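Local coordinates for protein adenylyltransferase thiF (Escherichia coli, PDB 1ZUD) that catalyses the ATP-dependent adenylation of the C-terminal glycine carboxyl group of the sulfur carrier ThiS in thiamine biosynthesis, at residues C[167-172]-C[240-245]; C[160-165]-C[214-219]. All coordinates share one frame; numbering follows the deposited sequence.

In the fold
Contact 1, partly buried, lies about 20 Å from the chain's centre and joins the start of helix 170-173 to the chain's last modelled loop through a zinc ion. Contact 2, a surface contact about 14 Å from that centre, joins the end of strand 155-161 to the start of its antiparallel neighbour, strand 218-223, by backbone polar groups and a water. Along the chain their segments alternate, 160-165 running on shortly into 167-172. Their centres are 12 Å apart and they touch directly: Leu161 CD1 packs on the backbone N of Tyr170, and Gln167 CG on Gly217 O. Metal coordination thus holds the outer loops, while backbone bonding, direct and through water, joins the ends of two adjacent inner strands nearer the middle.

Contact 1: residues C[167-172]-C[240-245]; sequences QGCYRC and CPVCGG. With ZN (zinc ion), chain H.
Cys240 brings its SG to the zinc across from Cys169 and Cys172, and the CG of Arg171 lies 3.7 Å from that same sulfur. Pro241 meets Arg171 next, the two side chains crossing at about a right angle: Pro241 CD sits over the centre of one guanidinium face, 3.5 Å from Arg171 CZ. The arginine gets there by running out with CG anti to the backbone N (chi1 169°) and then bending at chi2, which lays one face of the guanidinium against the CD-CG side of the proline ring. Val242 follows with CG2 4.0 Å from Arg171 CB, while its CB rests against Cys169 SG. Cys243 completes the tetrahedron, SG 2.4 Å from zinc and 3.4 Å from Cys172 SG. Between these cysteines the chain makes a zinc-knuckle turn: the amides of Val242 and Cys243 both donate to Cys240 SG, the Cys243 N bond long at 3.5 Å but almost straight (172°). In the facing CxxC turn, Cys169 N donates to Cys172 SG at 3.3 Å; Cys169 is also the N-cap of helix 170-173, and Tyr170 N is held by Asn136 of helix 129-141. An alanine in place of Arg171 lacks the guanidinium and CG, and is likely to leave Pro241 CD without its flat cover and to open a gap beside Cys240 SG. Four sulfurs, two from each segment, thus tie the two segments together through the metal, and the N-H...S hydrogen bonds to Cys240 and Cys172 probably stabilise negative charge on their sulfurs, consistent with a structural Cys4 zinc site.

Contact 2: residues C[160-165]-C[214-219]; sequences VLTPPW and TPAGEL
Val160 holds CG1 anti to its own amide nitrogen (chi1 180°), beside the carbonyl carbon, and this puts the methyl 4.1 Å from the CB of Ala216. On the other segment, Gly217 adopts a positive phi of 72°, a turn that follows Ala216 and precedes strand 218-223. Its amide is presented to the Val160 carbonyl: Gly217 N donates to Val160 O at 2.8 Å, approaching nearly along the C=O axis with an N-H...O angle of 159°. Ala216 CB lies against the same oxygen, at 3.7 Å, with Thr162 OG1 4.2 Å from Ala216 CB. The second backbone link is indirect. Val160 N and Glu218 O are 4.3 Å apart, and a water fills the place between them, accepting from Val160 N at 2.9 Å and donating to Glu218 O at 2.6 Å. With a glycine of positive phi and the following residue both set against Val160, the layout recalls a G1 beta bulge in which a water bridge replaces the second backbone bond. Gly217 is also backbone-bonded to Leu234, and at the far end of its segment Thr214 OG1 meets the backbone oxygen of Lys225 in the second subunit, so the strand's entry lies close to the homodimer interface. Both polar backbone atoms of Val160 are therefore satisfied where the two antiparallel strands begin to part, one by a direct bond and the other by a solvent bridge.

Contact 1: residues C[167-172]-C[240-245]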
loop_
_atom_site.group_PDB
_atom_site.type_symbol
_atom_site.label_atom_id
_atom_site.label_comp_id
_atom_site.label_asym_id
_atom_site.label_seq_id
_atom_site.Cartn_x
_atom_site.Cartn_y
_atom_site.Cartn_z
ATOM N N GLN C 167 14.812 19.155 -2.859
ATOM C CA GLN C 167 15.526 17.880 -2.833
ATOM C C GLN C 167 15.832 17.334 -4.197
ATOM O O GLN C 167 16.094 16.120 -4.332
ATOM C CB GLN C 167 14.744 16.790 -2.036
ATOM C CG GLN C 167 15.016 16.836 -0.531
ATOM C CD GLN C 167 14.362 18.040 0.150
ATOM O OE1 GLN C 167 13.159 18.279 0.009
ATOM N NE2 GLN C 167 15.156 18.798 0.891
ATOM N N GLY C 168 15.754 18.200 -5.214
ATOM C CA GLY C 168 16.041 17.778 -6.561
ATOM C C GLY C 168 14.827 17.221 -7.311
ATOM O O GLY C 168 13.682 17.387 -6.920
ATOM N N CYS C 169 15.094 16.498 -8.373
ATOM C CA CYS C 169 14.000 16.005 -9.202
ATOM C C CYS C 169 14.305 14.541 -9.555
ATOM O O CYS C 169 15.261 13.910 -8.987
ATOM C CB CYS C 169 13.907 16.917 -10.477
ATOM S SG CYS C 169 15.248 16.637 -11.631
ATOM N N TYR C 170 13.544 13.978 -10.484
ATOM C CA TYR C 170 13.739 12.533 -10.793
ATOM C C TYR C 170 15.117 12.308 -11.427
ATOM O O TYR C 170 15.797 11.289 -11.187
ATOM C CB TYR C 170 12.659 12.050 -11.771
ATOM C CG TYR C 170 12.684 10.554 -12.094
ATOM C CD1 TYR C 170 11.990 9.630 -11.307
ATOM C CD2 TYR C 170 13.325 10.095 -13.238
ATOM C CE1 TYR C 170 11.921 8.262 -11.674
ATOM C CE2 TYR C 170 13.266 8.776 -13.603
ATOM C CZ TYR C 170 12.561 7.863 -12.824
ATOM O OH TYR C 170 12.519 6.569 -13.261
ATOM N N ARG C 171 15.523 13.287 -12.231
ATOM C CA ARG C 171 16.817 13.242 -12.910
ATOM C C ARG C 171 17.994 13.434 -11.935
ATOM O O ARG C 171 19.100 13.013 -12.251
ATOM C CB ARG C 171 16.852 14.293 -14.044
ATOM C CG ARG C 171 18.229 14.546 -14.688
ATOM C CD ARG C 171 18.654 13.471 -15.642
ATOM N NE ARG C 171 19.993 13.731 -16.189
ATOM C CZ ARG C 171 21.125 13.734 -15.477
ATOM N NH1 ARG C 171 21.141 13.502 -14.154
ATOM N NH2 ARG C 171 22.272 13.941 -16.099
ATOM N N CYS C 172 17.788 14.011 -10.760
ATOM C CA CYS C 172 18.921 14.114 -9.795
ATOM C C CYS C 172 19.269 12.731 -9.253
ATOM O O CYS C 172 20.423 12.422 -8.938
ATOM C CB CYS C 172 18.601 14.997 -8.574
ATOM S SG CYS C 172 18.367 16.775 -8.921
ATOM N N CYS C 240 22.527 18.810 -12.078
ATOM C CA CYS C 240 21.301 18.316 -12.754
ATOM C C CYS C 240 20.894 19.200 -13.939
ATOM O O CYS C 240 20.643 20.376 -13.784
ATOM C CB CYS C 240 20.104 18.237 -11.774
ATOM S SG CYS C 240 18.626 17.533 -12.628
ATOM N N PRO C 241 20.800 18.627 -15.143
ATOM C CA PRO C 241 20.410 19.440 -16.311
ATOM C C PRO C 241 18.947 19.881 -16.349
ATOM O O PRO C 241 18.573 20.688 -17.172
ATOM C CB PRO C 241 20.755 18.553 -17.496
ATOM C CG PRO C 241 20.579 17.146 -16.918
ATOM C CD PRO C 241 21.155 17.246 -15.522
ATOM N N VAL C 242 18.128 19.365 -15.439
ATOM C CA VAL C 242 16.717 19.723 -15.393
ATOM C C VAL C 242 16.404 20.767 -14.334
ATOM O O VAL C 242 15.814 21.793 -14.627
ATOM C CB VAL C 242 15.790 18.448 -15.113
ATOM C CG1 VAL C 242 14.323 18.891 -14.886
ATOM C CG2 VAL C 242 15.844 17.504 -16.278
ATOM N N CYS C 243 16.787 20.534 -13.089
ATOM C CA CYS C 243 16.439 21.487 -12.043
ATOM C C CYS C 243 17.696 22.254 -11.599
ATOM O O CYS C 243 17.637 23.037 -10.665
ATOM C CB CYS C 243 15.840 20.760 -10.806
ATOM S SG CYS C 243 17.051 19.742 -9.850
ATOM N N GLY C 244 18.802 21.973 -12.274
ATOM C CA GLY C 244 20.075 22.591 -11.956
ATOM C C GLY C 244 20.010 24.099 -12.042
ATOM O O GLY C 244 20.899 24.777 -11.523
ATOM N N GLY C 245 18.972 24.624 -12.695
ATOM C CA GLY C 245 18.826 26.070 -12.821
ATOM C C GLY C 245 19.820 26.737 -13.770
ATOM O O GLY C 245 19.388 27.580 -14.597
HETATM ZN ZN ZN H . 17.300 17.537 -10.810
#

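Contact 2: residues C[160-165]-C[214-219]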
loop_
_atom_site.group_PDB
_atom_site.type_symbol
_atom_site.label_atom_id
_atom_site.label_comp_id
_atom_site.label_asym_id
_atom_site.label_seq_id
_atom_site.Cartn_x
_atom_site.Cartn_y
_atom_site.Cartn_z
ATOM N N VAL C 160 7.599 11.837 -3.893
ATOM C CA VAL C 160 6.761 13.031 -4.142
ATOM C C VAL C 160 7.743 14.208 -4.394
ATOM O O VAL C 160 8.538 14.572 -3.493
ATOM C CB VAL C 160 5.882 13.389 -2.948
ATOM C CG1 VAL C 160 5.064 14.633 -3.319
ATOM C CG2 VAL C 160 4.920 12.186 -2.590
ATOM N N LEU C 161 7.729 14.772 -5.599
ATOM C CA LEU C 161 8.677 15.855 -5.930
ATOM C C LEU C 161 7.879 17.113 -6.165
ATOM O O LEU C 161 6.964 17.173 -7.025
ATOM C CB LEU C 161 9.468 15.507 -7.180
ATOM C CG LEU C 161 10.061 14.134 -7.255
ATOM C CD1 LEU C 161 10.423 13.813 -8.715
ATOM C CD2 LEU C 161 11.244 14.080 -6.359
ATOM N N THR C 162 8.165 18.125 -5.360
ATOM C CA THR C 162 7.399 19.374 -5.495
ATOM C C THR C 162 8.308 20.594 -5.633
ATOM O O THR C 162 9.440 20.555 -5.181
ATOM C CB THR C 162 6.521 19.640 -4.238
ATOM O OG1 THR C 162 7.376 19.789 -3.087
ATOM C CG2 THR C 162 5.578 18.448 -3.972
ATOM N N PRO C 163 7.830 21.655 -6.307
ATOM C CA PRO C 163 8.591 22.921 -6.485
ATOM C C PRO C 163 8.727 23.423 -5.025
ATOM O O PRO C 163 7.829 23.194 -4.226
ATOM C CB PRO C 163 7.605 23.843 -7.233
ATOM C CG PRO C 163 6.693 22.937 -7.927
ATOM C CD PRO C 163 6.555 21.669 -7.049
ATOM N N PRO C 164 9.783 24.188 -4.673
ATOM C CA PRO C 164 10.891 24.664 -5.493
ATOM C C PRO C 164 11.958 23.635 -5.684
ATOM O O PRO C 164 13.120 23.993 -5.890
ATOM C CB PRO C 164 11.378 25.905 -4.729
ATOM C CG PRO C 164 11.339 25.450 -3.353
ATOM C CD PRO C 164 9.944 24.671 -3.282
ATOM N N TRP C 165 11.589 22.349 -5.549
ATOM C CA TRP C 165 12.552 21.272 -5.821
ATOM C C TRP C 165 13.791 21.267 -4.915
ATOM O O TRP C 165 14.910 20.954 -5.357
ATOM C CB TRP C 165 13.011 21.341 -7.302
ATOM C CG TRP C 165 11.932 21.629 -8.257
ATOM C CD1 TRP C 165 11.664 22.819 -8.867
ATOM C CD2 TRP C 165 10.869 20.731 -8.642
ATOM N NE1 TRP C 165 10.489 22.718 -9.601
ATOM C CE2 TRP C 165 9.986 21.454 -9.479
ATOM C CE3 TRP C 165 10.580 19.393 -8.351
ATOM C CZ2 TRP C 165 8.821 20.879 -10.040
ATOM C CZ3 TRP C 165 9.412 18.812 -8.911
ATOM C CH2 TRP C 165 8.560 19.559 -9.741
ATOM N N THR C 214 2.615 17.116 4.949
ATOM C CA THR C 214 3.139 15.763 4.891
ATOM C C THR C 214 4.510 15.827 4.254
ATOM O O THR C 214 4.808 16.778 3.556
ATOM C CB THR C 214 2.190 14.868 4.027
ATOM O OG1 THR C 214 2.631 13.509 4.101
ATOM C CG2 THR C 214 2.201 15.320 2.541
ATOM N N PRO C 215 5.353 14.807 4.463
ATOM C CA PRO C 215 6.683 14.917 3.827
ATOM C C PRO C 215 6.715 14.767 2.290
ATOM O O PRO C 215 5.795 14.214 1.663
ATOM C CB PRO C 215 7.507 13.834 4.540
ATOM C CG PRO C 215 6.442 12.757 4.880
ATOM C CD PRO C 215 5.247 13.607 5.331
ATOM N N ALA C 216 7.766 15.309 1.687
ATOM C CA ALA C 216 7.986 15.202 0.253
ATOM C C ALA C 216 9.514 15.144 0.103
ATOM O O ALA C 216 10.251 15.411 1.076
ATOM C CB ALA C 216 7.370 16.439 -0.483
ATOM N N GLY C 217 10.017 14.755 -1.068
ATOM C CA GLY C 217 11.470 14.705 -1.257
ATOM C C GLY C 217 12.128 13.570 -0.499
ATOM O O GLY C 217 13.262 13.650 -0.007
ATOM N N GLU C 218 11.389 12.473 -0.457
ATOM C CA GLU C 218 11.767 11.270 0.240
ATOM C C GLU C 218 11.553 10.086 -0.725
ATOM O O GLU C 218 10.493 9.999 -1.313
ATOM C CB GLU C 218 10.779 11.207 1.385
ATOM C CG GLU C 218 11.001 10.321 2.520
ATOM C CD GLU C 218 9.926 10.611 3.585
ATOM O OE1 GLU C 218 8.706 10.507 3.258
ATOM O OE2 GLU C 218 10.307 10.950 4.731
ATOM N N LEU C 219 12.528 9.188 -0.887
ATOM C CA LEU C 219 12.325 8.040 -1.741
ATOM C C LEU C 219 11.844 6.902 -0.798
ATOM O O LEU C 219 12.489 6.622 0.209
ATOM C CB LEU C 219 13.633 7.638 -2.457
ATOM C CG LEU C 219 13.573 6.311 -3.213
ATOM C CD1 LEU C 219 12.585 6.469 -4.389
ATOM C CD2 LEU C 219 14.976 5.899 -3.704
HETATM O O HOH W 1 8.621 11.725 -1.166
#